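Local coordinates for protein short-chain type dehydrogenase/reductase (Mycobacterium ulcerans, PDB 3SVT) that probably acts as an NAD-dependent oxidoreductase of the short-chain dehydrogenase/reductase family, at residues 266-271 against 275-280; 114-119 against 164-169; 254-257 against 261-264. All coordinates share one frame; numbering follows the deposited sequence. Where two conformers were deposited one is given.

Interaction 1: 266-271 against 275-280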
ATOM      1  N   ALA B 266       3.821  -1.602 -28.492  1.00 36.41           N
ATOM      2  CA  ALA B 266       3.396  -1.870 -29.864  1.00 37.48           C
ATOM      3  C   ALA B 266       2.959  -0.585 -30.591  1.00 38.27           C
ATOM      4  O   ALA B 266       3.255  -0.396 -31.756  1.00 39.16           O
ATOM      5  CB  ALA B 266       2.248  -2.912 -29.848  1.00 37.26           C
ATOM      6  N   MET B 267       2.265   0.294 -29.878  1.00 38.36           N
ATOM      7  CA  MET B 267       1.855   1.601 -30.406  1.00 39.31           C
ATOM      8  C   MET B 267       3.053   2.560 -30.544  1.00 38.28           C
ATOM      9  O   MET B 267       3.173   3.256 -31.544  1.00 37.87           O
ATOM     10  CB  MET B 267       0.789   2.230 -29.475  1.00 39.65           C
ATOM     11  CG  MET B 267       0.407   3.711 -29.788  1.00 44.20           C
ATOM     12  SD  MET B 267      -0.914   4.423 -28.726  1.00 51.97           S
ATOM     13  CE  MET B 267      -1.049   6.076 -29.410  1.00 50.79           C
ATOM     14  N   LEU B 268       3.924   2.583 -29.531  1.00 37.07           N
ATOM     15  CA  LEU B 268       4.926   3.656 -29.363  1.00 36.85           C
ATOM     16  C   LEU B 268       6.279   3.360 -30.016  1.00 37.87           C
ATOM     17  O   LEU B 268       6.965   4.281 -30.493  1.00 37.68           O
ATOM     18  CB  LEU B 268       5.119   3.986 -27.872  1.00 35.80           C
ATOM     19  CG  LEU B 268       3.881   4.468 -27.079  1.00 34.78           C
ATOM     20  CD1 LEU B 268       4.219   4.666 -25.591  1.00 30.99           C
ATOM     21  CD2 LEU B 268       3.283   5.759 -27.669  1.00 34.54           C
ATOM     22  N   GLU B 269       6.670   2.088 -30.052  1.00 38.90           N
ATOM     23  CA  GLU B 269       7.985   1.715 -30.626  1.00 40.29           C
ATOM     24  C   GLU B 269       8.186   2.218 -32.060  1.00 41.10           C
ATOM     25  O   GLU B 269       9.226   2.772 -32.370  1.00 41.86           O
ATOM     26  CB  GLU B 269       8.237   0.198 -30.550  1.00 40.77           C
ATOM     27  CG  GLU B 269       9.680  -0.227 -30.908  1.00 44.26           C
ATOM     28  CD  GLU B 269       9.941  -0.447 -32.412  1.00 49.14           C
ATOM     29  OE1 GLU B 269       8.985  -0.504 -33.221  1.00 50.22           O
ATOM     30  OE2 GLU B 269      11.131  -0.584 -32.799  1.00 54.11           O
ATOM     31  N   PRO B 270       7.198   2.024 -32.949  1.00 41.47           N
ATOM     32  CA  PRO B 270       7.366   2.542 -34.325  1.00 42.02           C
ATOM     33  C   PRO B 270       7.503   4.082 -34.454  1.00 42.12           C
ATOM     34  O   PRO B 270       8.068   4.571 -35.441  1.00 42.79           O
ATOM     35  CB  PRO B 270       6.100   2.051 -35.037  1.00 42.28           C
ATOM     36  CG  PRO B 270       5.671   0.814 -34.226  1.00 41.72           C
ATOM     37  CD  PRO B 270       5.991   1.179 -32.815  1.00 41.53           C
ATOM     38  N   VAL B 271       7.000   4.812 -33.463  1.00 40.79           N
ATOM     39  CA  VAL B 271       7.007   6.267 -33.451  1.00 40.78           C
ATOM     40  C   VAL B 271       8.269   6.824 -32.765  1.00 40.16           C
ATOM     41  O   VAL B 271       8.801   7.814 -33.209  1.00 40.84           O
ATOM     42  CB  VAL B 271       5.755   6.831 -32.716  1.00 40.50           C
ATOM     43  CG1 VAL B 271       5.872   8.331 -32.526  1.00 41.29           C
ATOM     44  CG2 VAL B 271       4.440   6.487 -33.470  1.00 41.11           C
ATOM     45  N   ASP B 275      14.975   2.600 -28.101  1.00 36.87           N
ATOM     46  CA  ASP B 275      15.952   3.251 -27.238  1.00 35.90           C
ATOM     47  C   ASP B 275      15.341   4.437 -26.518  1.00 34.77           C
ATOM     48  O   ASP B 275      15.538   4.584 -25.317  1.00 33.52           O
ATOM     49  CB  ASP B 275      17.138   3.681 -28.045  1.00 37.28           C
ATOM     50  CG  ASP B 275      17.836   2.503 -28.691  1.00 37.74           C
ATOM     51  OD1 ASP B 275      18.401   1.660 -27.970  1.00 37.67           O
ATOM     52  OD2 ASP B 275      17.784   2.418 -29.921  1.00 43.37           O
ATOM     53  N   ALA B 276      14.579   5.254 -27.242  1.00 33.46           N
ATOM     54  CA  ALA B 276      13.874   6.372 -26.624  1.00 32.87           C
ATOM     55  C   ALA B 276      12.934   5.923 -25.499  1.00 31.53           C
ATOM     56  O   ALA B 276      12.702   6.670 -24.566  1.00 29.70           O
ATOM     57  CB  ALA B 276      13.093   7.181 -27.685  1.00 32.93           C
ATOM     58  N   LEU B 277      12.388   4.711 -25.602  1.00 31.65           N
ATOM     59  CA  LEU B 277      11.401   4.241 -24.631  1.00 31.69           C
ATOM     60  C   LEU B 277      12.041   3.831 -23.301  1.00 30.92           C
ATOM     61  O   LEU B 277      11.355   3.645 -22.306  1.00 30.82           O
ATOM     62  CB  LEU B 277      10.594   3.084 -25.234  1.00 32.32           C
ATOM     63  CG  LEU B 277       9.621   3.443 -26.373  1.00 33.32           C
ATOM     64  CD1 LEU B 277       8.934   2.165 -26.869  1.00 34.68           C
ATOM     65  CD2 LEU B 277       8.580   4.476 -25.915  1.00 33.52           C
ATOM     66  N   ARG B 278      13.360   3.698 -23.289  1.00 31.45           N
ATOM     67  CA  ARG B 278      14.098   3.497 -22.039  1.00 31.61           C
ATOM     68  C   ARG B 278      14.980   4.708 -21.703  1.00 31.99           C
ATOM     69  O   ARG B 278      15.929   4.595 -20.921  1.00 31.05           O
ATOM     70  CB  ARG B 278      14.925   2.199 -22.100  1.00 31.13           C
ATOM     71  CG  ARG B 278      16.043   2.218 -23.108  1.00 31.96           C
ATOM     72  CD  ARG B 278      16.974   1.034 -22.943  1.00 32.58           C
ATOM     73  NE  ARG B 278      17.905   0.992 -24.063  1.00 33.03           N
ATOM     74  CZ  ARG B 278      19.021   1.705 -24.155  1.00 36.30           C
ATOM     75  NH1 ARG B 278      19.423   2.517 -23.181  1.00 33.55           N
ATOM     76  NH2 ARG B 278      19.764   1.600 -25.245  1.00 38.92           N
ATOM     77  N   GLY B 279      14.624   5.861 -22.269  1.00 33.26           N
ATOM     78  CA  GLY B 279      15.379   7.073 -22.117  1.00 35.25           C
ATOM     79  C   GLY B 279      16.393   7.016 -23.230  1.00 38.25           C
ATOM     80  O   GLY B 279      16.385   6.100 -24.029  1.00 39.55           O
ATOM     81  N   LEU B 280      17.294   7.940 -23.310  1.00 41.99           N
ATOM     82  CA  LEU B 280      18.183   7.926 -24.481  1.00 44.34           C
ATOM     83  C   LEU B 280      17.563   8.824 -25.532  1.00 46.63           C
ATOM     84  O   LEU B 280      16.679   8.436 -26.291  1.00 46.42           O
ATOM     85  CB  LEU B 280      18.476   6.517 -25.045  1.00 42.47           C
ATOM     86  CG  LEU B 280      19.673   6.525 -26.016  1.00 43.58           C
ATOM     87  CD1 LEU B 280      20.823   7.378 -25.494  1.00 41.55           C
ATOM     88  CD2 LEU B 280      20.190   5.126 -26.302  1.00 45.09           C
TER

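Interaction 2: 114-119 against 164-169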
ATOM      1  N   GLU B 114       4.936  21.660 -21.219  1.00 30.20           N
ATOM      2  CA  GLU B 114       3.671  22.383 -21.286  1.00 30.96           C
ATOM      3  C   GLU B 114       2.466  21.435 -21.151  1.00 30.16           C
ATOM      4  O   GLU B 114       1.549  21.687 -20.364  1.00 29.23           O
ATOM      5  CB  GLU B 114       3.585  23.155 -22.595  1.00 32.04           C
ATOM      6  CG  GLU B 114       2.320  23.987 -22.716  1.00 35.64           C
ATOM      7  CD  GLU B 114       2.294  25.215 -21.831  1.00 40.03           C
ATOM      8  OE1 GLU B 114       3.359  25.625 -21.328  1.00 41.70           O
ATOM      9  OE2 GLU B 114       1.187  25.775 -21.654  1.00 42.03           O
ATOM     10  N   ALA B 115       2.480  20.343 -21.903  1.00 29.04           N
ATOM     11  CA  ALA B 115       1.439  19.308 -21.752  1.00 28.93           C
ATOM     12  C   ALA B 115       1.391  18.781 -20.306  1.00 28.13           C
ATOM     13  O   ALA B 115       0.320  18.674 -19.709  1.00 27.27           O
ATOM     14  CB  ALA B 115       1.704  18.162 -22.718  1.00 28.76           C
ATOM     15  N   TRP B 116       2.567  18.465 -19.751  1.00 27.71           N
ATOM     16  CA  TRP B 116       2.680  18.050 -18.347  1.00 27.15           C
ATOM     17  C   TRP B 116       2.047  19.064 -17.378  1.00 27.37           C
ATOM     18  O   TRP B 116       1.183  18.700 -16.570  1.00 25.99           O
ATOM     19  CB  TRP B 116       4.154  17.851 -17.997  1.00 27.51           C
ATOM     20  CG  TRP B 116       4.450  17.605 -16.537  1.00 26.19           C
ATOM     21  CD1 TRP B 116       4.553  18.545 -15.545  1.00 26.19           C
ATOM     22  CD2 TRP B 116       4.733  16.340 -15.921  1.00 26.36           C
ATOM     23  NE1 TRP B 116       4.860  17.936 -14.342  1.00 24.71           N
ATOM     24  CE2 TRP B 116       4.981  16.588 -14.543  1.00 23.98           C
ATOM     25  CE3 TRP B 116       4.817  15.022 -16.398  1.00 25.39           C
ATOM     26  CZ2 TRP B 116       5.287  15.565 -13.638  1.00 24.17           C
ATOM     27  CZ3 TRP B 116       5.134  14.006 -15.489  1.00 25.47           C
ATOM     28  CH2 TRP B 116       5.352  14.287 -14.129  1.00 24.15           C
ATOM     29  N   ARG B 117       2.449  20.335 -17.500  1.00 26.89           N
ATOM     30  CA  ARG B 117       1.931  21.386 -16.628  1.00 27.24           C
ATOM     31  C   ARG B 117       0.409  21.535 -16.732  1.00 27.55           C
ATOM     32  O   ARG B 117      -0.234  21.785 -15.714  1.00 27.62           O
ATOM     33  CB  ARG B 117       2.602  22.749 -16.914  1.00 26.77           C
ATOM     34  CG  ARG B 117       3.980  22.904 -16.312  1.00 27.29           C
ATOM     35  CD  ARG B 117       4.501  24.349 -16.395  1.00 25.45           C
ATOM     36  NE  ARG B 117       4.638  24.780 -17.770  1.00 24.90           N
ATOM     37  CZ  ARG B 117       5.688  24.524 -18.566  1.00 27.15           C
ATOM     38  NH1 ARG B 117       6.744  23.845 -18.137  1.00 27.07           N
ATOM     39  NH2 ARG B 117       5.702  24.985 -19.816  1.00 28.62           N
ATOM     40  N   ARG B 118      -0.153  21.427 -17.953  1.00 27.76           N
ATOM     41  CA  ARG B 118      -1.610  21.483 -18.154  1.00 27.82           C
ATOM     42  C   ARG B 118      -2.330  20.357 -17.433  1.00 27.60           C
ATOM     43  O   ARG B 118      -3.315  20.579 -16.690  1.00 26.70           O
ATOM     44  CB  ARG B 118      -1.988  21.450 -19.656  1.00 28.80           C
ATOM     45  N   THR B 119      -1.822  19.148 -17.612  1.00 27.44           N
ATOM     46  CA  THR B 119      -2.323  17.984 -16.852  1.00 26.79           C
ATOM     47  C   THR B 119      -2.293  18.180 -15.338  1.00 26.09           C
ATOM     48  O   THR B 119      -3.244  17.814 -14.659  1.00 25.88           O
ATOM     49  CB  THR B 119      -1.571  16.723 -17.244  1.00 26.57           C
ATOM     50  OG1 THR B 119      -1.648  16.605 -18.656  1.00 28.02           O
ATOM     51  CG2 THR B 119      -2.206  15.471 -16.613  1.00 26.84           C
ATOM     52  N   TYR B 164      -0.193  11.537 -16.084  1.00 27.99           N
ATOM     53  CA  TYR B 164      -1.498  10.963 -15.732  1.00 27.71           C
ATOM     54  C   TYR B 164      -1.497  10.263 -14.367  1.00 26.82           C
ATOM     55  O   TYR B 164      -2.231  10.672 -13.444  1.00 26.29           O
ATOM     56  CB  TYR B 164      -2.006  10.026 -16.851  1.00 29.20           C
ATOM     57  CG  TYR B 164      -3.486   9.650 -16.713  1.00 31.52           C
ATOM     58  CD1 TYR B 164      -4.462  10.628 -16.500  1.00 34.63           C
ATOM     59  CD2 TYR B 164      -3.898   8.323 -16.777  1.00 33.82           C
ATOM     60  CE1 TYR B 164      -5.819  10.292 -16.359  1.00 35.73           C
ATOM     61  CE2 TYR B 164      -5.248   7.977 -16.640  1.00 35.56           C
ATOM     62  CZ  TYR B 164      -6.199   8.956 -16.434  1.00 36.28           C
ATOM     63  OH  TYR B 164      -7.531   8.612 -16.304  1.00 38.12           O
ATOM     64  N   GLY B 165      -0.677   9.232 -14.213  1.00 25.87           N
ATOM     65  CA  GLY B 165      -0.663   8.473 -12.958  1.00 25.42           C
ATOM     66  C   GLY B 165      -0.088   9.280 -11.801  1.00 24.80           C
ATOM     67  O   GLY B 165      -0.518   9.131 -10.635  1.00 24.36           O
ATOM     68  N   VAL B 166       0.885  10.133 -12.126  1.00 24.20           N
ATOM     69  CA  VAL B 166       1.511  11.018 -11.157  1.00 23.90           C
ATOM     70  C   VAL B 166       0.431  11.905 -10.532  1.00 24.17           C
ATOM     71  O   VAL B 166       0.300  11.981  -9.300  1.00 23.94           O
ATOM     72  CB  VAL B 166       2.569  11.895 -11.850  1.00 24.19           C
ATOM     73  CG1 VAL B 166       3.051  13.003 -10.942  1.00 22.65           C
ATOM     74  CG2 VAL B 166       3.744  11.031 -12.394  1.00 24.18           C
ATOM     75  N   THR B 167      -0.364  12.567 -11.367  1.00 24.29           N
ATOM     76  CA  THR B 167      -1.372  13.503 -10.841  1.00 24.73           C
ATOM     77  C   THR B 167      -2.520  12.769 -10.209  1.00 25.00           C
ATOM     78  O   THR B 167      -3.057  13.228  -9.212  1.00 25.60           O
ATOM     79  CB  THR B 167      -1.938  14.470 -11.914  1.00 25.40           C
ATOM     80  OG1 THR B 167      -2.472  13.715 -13.004  1.00 24.81           O
ATOM     81  CG2 THR B 167      -0.847  15.462 -12.425  1.00 26.37           C
ATOM     82  N   LYS B 168      -2.924  11.640 -10.777  1.00 25.50           N
ATOM     83  CA  LYS B 168      -4.023  10.878 -10.180  0.50 25.83           C
ATOM     84  C   LYS B 168      -3.609  10.337  -8.795  1.00 25.64           C
ATOM     85  O   LYS B 168      -4.431  10.280  -7.894  1.00 25.61           O
ATOM     86  CB  LYS B 168      -4.529   9.782 -11.130  0.50 26.03           C
ATOM     87  CG  LYS B 168      -5.421  10.323 -12.275  0.50 26.96           C
ATOM     88  CD  LYS B 168      -6.574  11.210 -11.737  0.50 27.39           C
ATOM     89  CE  LYS B 168      -7.799  11.259 -12.698  0.50 28.15           C
ATOM     90  NZ  LYS B 168      -7.440  11.561 -14.115  0.50 28.26           N
ATOM     91  N   SER B 169      -2.341   9.973  -8.613  1.00 25.97           N
ATOM     92  CA  SER B 169      -1.820   9.653  -7.261  1.00 26.55           C
ATOM     93  C   SER B 169      -1.985  10.821  -6.276  1.00 25.51           C
ATOM     94  O   SER B 169      -2.352  10.603  -5.112  1.00 23.79           O
ATOM     95  CB  SER B 169      -0.350   9.260  -7.289  1.00 26.83           C
ATOM     96  OG  SER B 169      -0.183   8.011  -7.929  1.00 32.88           O
TER

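Interaction 3: 254-257 against 261-264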
ATOM      1  N   GLY B 254     -11.735  -4.898 -12.971  1.00 23.10           N
ATOM      2  CA  GLY B 254     -11.688  -6.322 -13.339  1.00 22.87           C
ATOM      3  C   GLY B 254     -10.560  -7.125 -12.687  1.00 22.57           C
ATOM      4  O   GLY B 254     -10.290  -8.261 -13.083  1.00 22.90           O
ATOM      5  N   GLY B 255      -9.930  -6.534 -11.683  1.00 22.00           N
ATOM      6  CA  GLY B 255      -8.778  -7.089 -11.002  1.00 22.14           C
ATOM      7  C   GLY B 255      -7.429  -6.756 -11.628  1.00 22.19           C
ATOM      8  O   GLY B 255      -6.419  -7.350 -11.254  1.00 22.14           O
ATOM      9  N   GLN B 256      -7.394  -5.818 -12.576  1.00 22.38           N
ATOM     10  CA  GLN B 256      -6.129  -5.512 -13.274  1.00 22.90           C
ATOM     11  C   GLN B 256      -5.007  -5.093 -12.312  1.00 22.92           C
ATOM     12  O   GLN B 256      -3.859  -5.433 -12.537  1.00 23.44           O
ATOM     13  CB  GLN B 256      -6.311  -4.453 -14.358  1.00 22.87           C
ATOM     14  CG  GLN B 256      -5.002  -4.135 -15.076  1.00 23.64           C
ATOM     15  CD  GLN B 256      -5.140  -3.276 -16.302  1.00 25.36           C
ATOM     16  OE1 GLN B 256      -6.246  -2.882 -16.677  1.00 26.26           O
ATOM     17  NE2 GLN B 256      -3.993  -2.995 -16.966  1.00 25.38           N
ATOM     18  N   MET B 257      -5.343  -4.432 -11.211  1.00 22.55           N
ATOM     19  CA  MET B 257      -4.320  -3.961 -10.276  1.00 22.49           C
ATOM     20  C   MET B 257      -3.503  -5.082  -9.660  1.00 21.96           C
ATOM     21  O   MET B 257      -2.453  -4.826  -9.099  1.00 22.23           O
ATOM     22  CB  MET B 257      -4.933  -3.072  -9.162  1.00 22.94           C
ATOM     23  CG  MET B 257      -5.652  -3.817  -8.078  1.00 23.89           C
ATOM     24  SD  MET B 257      -6.275  -2.789  -6.718  1.00 27.64           S
ATOM     25  CE  MET B 257      -6.182  -3.996  -5.396  1.00 25.45           C
ATOM     26  N   GLY B 261       0.162  -2.520 -15.027  1.00 25.69           N
ATOM     27  CA  GLY B 261      -0.352  -1.592 -15.988  1.00 25.15           C
ATOM     28  C   GLY B 261      -0.058  -2.095 -17.397  1.00 25.80           C
ATOM     29  O   GLY B 261       0.770  -2.979 -17.580  1.00 25.53           O
ATOM     30  N   PRO B 262      -0.715  -1.501 -18.406  1.00 25.71           N
ATOM     31  CA  PRO B 262      -0.512  -1.882 -19.785  1.00 26.04           C
ATOM     32  C   PRO B 262       0.857  -1.486 -20.339  1.00 26.26           C
ATOM     33  O   PRO B 262       1.506  -0.531 -19.866  1.00 25.20           O
ATOM     34  CB  PRO B 262      -1.624  -1.125 -20.516  1.00 26.72           C
ATOM     35  CG  PRO B 262      -1.748   0.126 -19.734  1.00 26.96           C
ATOM     36  CD  PRO B 262      -1.622  -0.346 -18.286  1.00 26.34           C
ATOM     37  N   ASP B 263       1.274  -2.245 -21.341  1.00 26.69           N
ATOM     38  CA  ASP B 263       2.512  -2.018 -22.084  1.00 27.31           C
ATOM     39  C   ASP B 263       2.103  -1.507 -23.462  1.00 28.11           C
ATOM     40  O   ASP B 263       1.576  -2.271 -24.273  1.00 27.92           O
ATOM     41  CB  ASP B 263       3.256  -3.351 -22.182  1.00 27.50           C
ATOM     42  CG  ASP B 263       4.530  -3.273 -23.000  1.00 28.75           C
ATOM     43  OD1 ASP B 263       4.893  -2.198 -23.551  1.00 26.81           O
ATOM     44  OD2 ASP B 263       5.164  -4.331 -23.089  1.00 30.06           O
ATOM     45  N   PHE B 264       2.343  -0.217 -23.723  1.00 28.98           N
ATOM     46  CA  PHE B 264       1.930   0.423 -24.985  1.00 29.89           C
ATOM     47  C   PHE B 264       3.045   0.359 -26.037  1.00 31.46           C
ATOM     48  O   PHE B 264       3.004   1.094 -27.029  1.00 32.17           O
ATOM     49  CB  PHE B 264       1.497   1.877 -24.764  1.00 30.24           C
ATOM     50  CG  PHE B 264       0.018   2.052 -24.419  1.00 30.06           C
ATOM     51  CD1 PHE B 264      -0.546   1.413 -23.313  1.00 29.41           C
ATOM     52  CD2 PHE B 264      -0.787   2.894 -25.189  1.00 30.53           C
ATOM     53  CE1 PHE B 264      -1.905   1.570 -23.011  1.00 30.85           C
ATOM     54  CE2 PHE B 264      -2.156   3.090 -24.894  1.00 32.08           C
ATOM     55  CZ  PHE B 264      -2.722   2.429 -23.793  1.00 31.49           C
TER

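Interaction 1: 266-271 against 275-280
Leu-277 reaches from the C-terminal tail back onto Leu-268 and Glu-269, forming a small helix-loop contact beyond the last strand of the Rossmann fold. The helix 265-272 carries the first segment, and the chain turns back after it so that 275-280 lies against the side from which Leu-268 projects. The contact across the two segments is apolar. The two methyls of Leu-277 divide the work: CD2 touches Leu-268 CB at 4.0 Å, leucine against leucine, while CD1 comes up to the helix backbone, 3.9 Å from Glu-269 CA. This second approach depends on an extended end, since CD1 lies anti to CA (chi2 179°) and is thereby carried outward to the main chain. Both leucines are buried. Glu-269 offers its backbone and the root of its side chain, and its carboxylate leads away from the tail.

Hydrogen bonds are made within each segment and to outside partners. Pro-270 has no N-H to give to the preceding turn, and the helix is kinked there; Val-271 N bonds to Leu-268 O, only three residues back. In the tail, Gly-279 N bonds to Ala-276 O at 3.1 Å.

Other parts of the protein fix the tail further. Trp-160 NE1 of the same chain bonds to Leu-277 O, and Ser-185 OG of the second subunit bonds to Arg-278 O, while Leu-280 packs on Val-139 of that subunit. The tail thus joins its own C-terminal helix to a neighbouring chain. Within the tail, Arg-278 and Asp-275 form a salt bridge in which NH2 stands 3.0 Å from OD1 with an N-H...O angle of 125°, a weak hydrogen bond.

Interaction 2: 114-119 against 164-169
Trp-116 and Thr-119 of helix 113-140 meet Val-166 and Thr-167 of helix 163-182, with the two axes 10.4 Å apart and running nearly the same way at 24°. These are the two long helices that, in short-chain dehydrogenases, commonly pair with their counterparts in another subunit as a four-helix bundle.

At the start of the first segment, Glu-114 takes no part in the seam and makes a salt bridge with Arg-117, whose NH2 lies 2.9 Å from Glu-114 OE1, on its anti side and out of the carboxylate plane. Ala-115 contributes its carbonyl oxygen, which accepts from both Thr-119 N and Thr-119 OG1. Trp-116 then swings its indole towards the other helix: with CG anti to the backbone N (chi1 172°), the far corner CH2 comes obliquely to both methyls of Val-166, 4.0 Å from CG2 and 4.1 Å from CG1. The pyrrole end is held elsewhere, as NE1 bonds to Asn-125 OD1 of the second subunit. Arg-117 likewise reaches that subunit, NH1 bonding to Tyr-129 OH. Thr-119 ends the walk. Its hydroxyl turns back to Ala-115 O at 3.0 Å, from above the carbonyl plane, which leaves CG2 to meet Thr-167 OG1 at 4.0 Å, the two side chains crossing at about a right angle. Thr-167 OG1 itself is hydrogen-bonded to Asn-123 of helix 113-140.

Tyr-164 and Lys-168 match the Tyr-X-X-X-Lys signature of the family and so probably belong to the active site; the CB of Tyr-164 points away from the first segment. With methyls and an indole corner between the helices, the contact is chiefly apolar, and its buried hydroxyls are satisfied within their own helices or by Asn-123.

Interaction 3: 254-257 against 261-264
Gly-254 and Gly-255, with positive phi of 67° and 87°, turn the chain into a short 3-10 turn from which Gln-256 faces the extended backbone of Gly-261 and Pro-262. The side chain of Gln-256 does all the reaching. It runs out fully extended, CG anti to the backbone N (chi1 180°), and brings its amide nitrogen NE2 to 3.8 Å from Pro-262 CD and 4.0 Å from Gly-261 CA, crossing the proline at about a right angle. These are van der Waals approaches; NE2 gives its hydrogen bond to Arg-260 O, which ties the amide to the residue just before Gly-261.

This loop leaves strand 249-252, the last of the Rossmann sheet, and leads to helix 265-272. Tyr-215 of helix 209-218 touches both Gln-256 and Pro-262, which are buried. Gly-254 makes backbone hydrogen bonds to the third subunit, on which Met-257 also packs.

Further along, Pro-262 CB lies in plane at the edge of the Phe-264 ring. That ring meets Phe-161 edge-to-face, and Phe-264 occupies the N-cap position of the following helix.

How the interactions relate
Interaction 2 lies nearest the centre of the chain, about 14 Å between centres against 18 Å for interaction 3 and 29 Å for interaction 1, and joins two long helices of the Rossmann fold; interactions 1 and 3 are local returns after its last strand. Interaction 3 precedes interaction 1 in sequence, yet their centres are 19 Å apart. All three are buried where they touch, although interaction 1 has an exposed glutamate at its margin. Leucine methyls meet a leucine and helix backbone in interaction 1; interaction 2 brings together indole, methyls and a threonine hydroxyl, and interaction 3 an amide and a glycine-proline backbone. Interactions 1 and 2 touch the second subunit, interaction 3 the third.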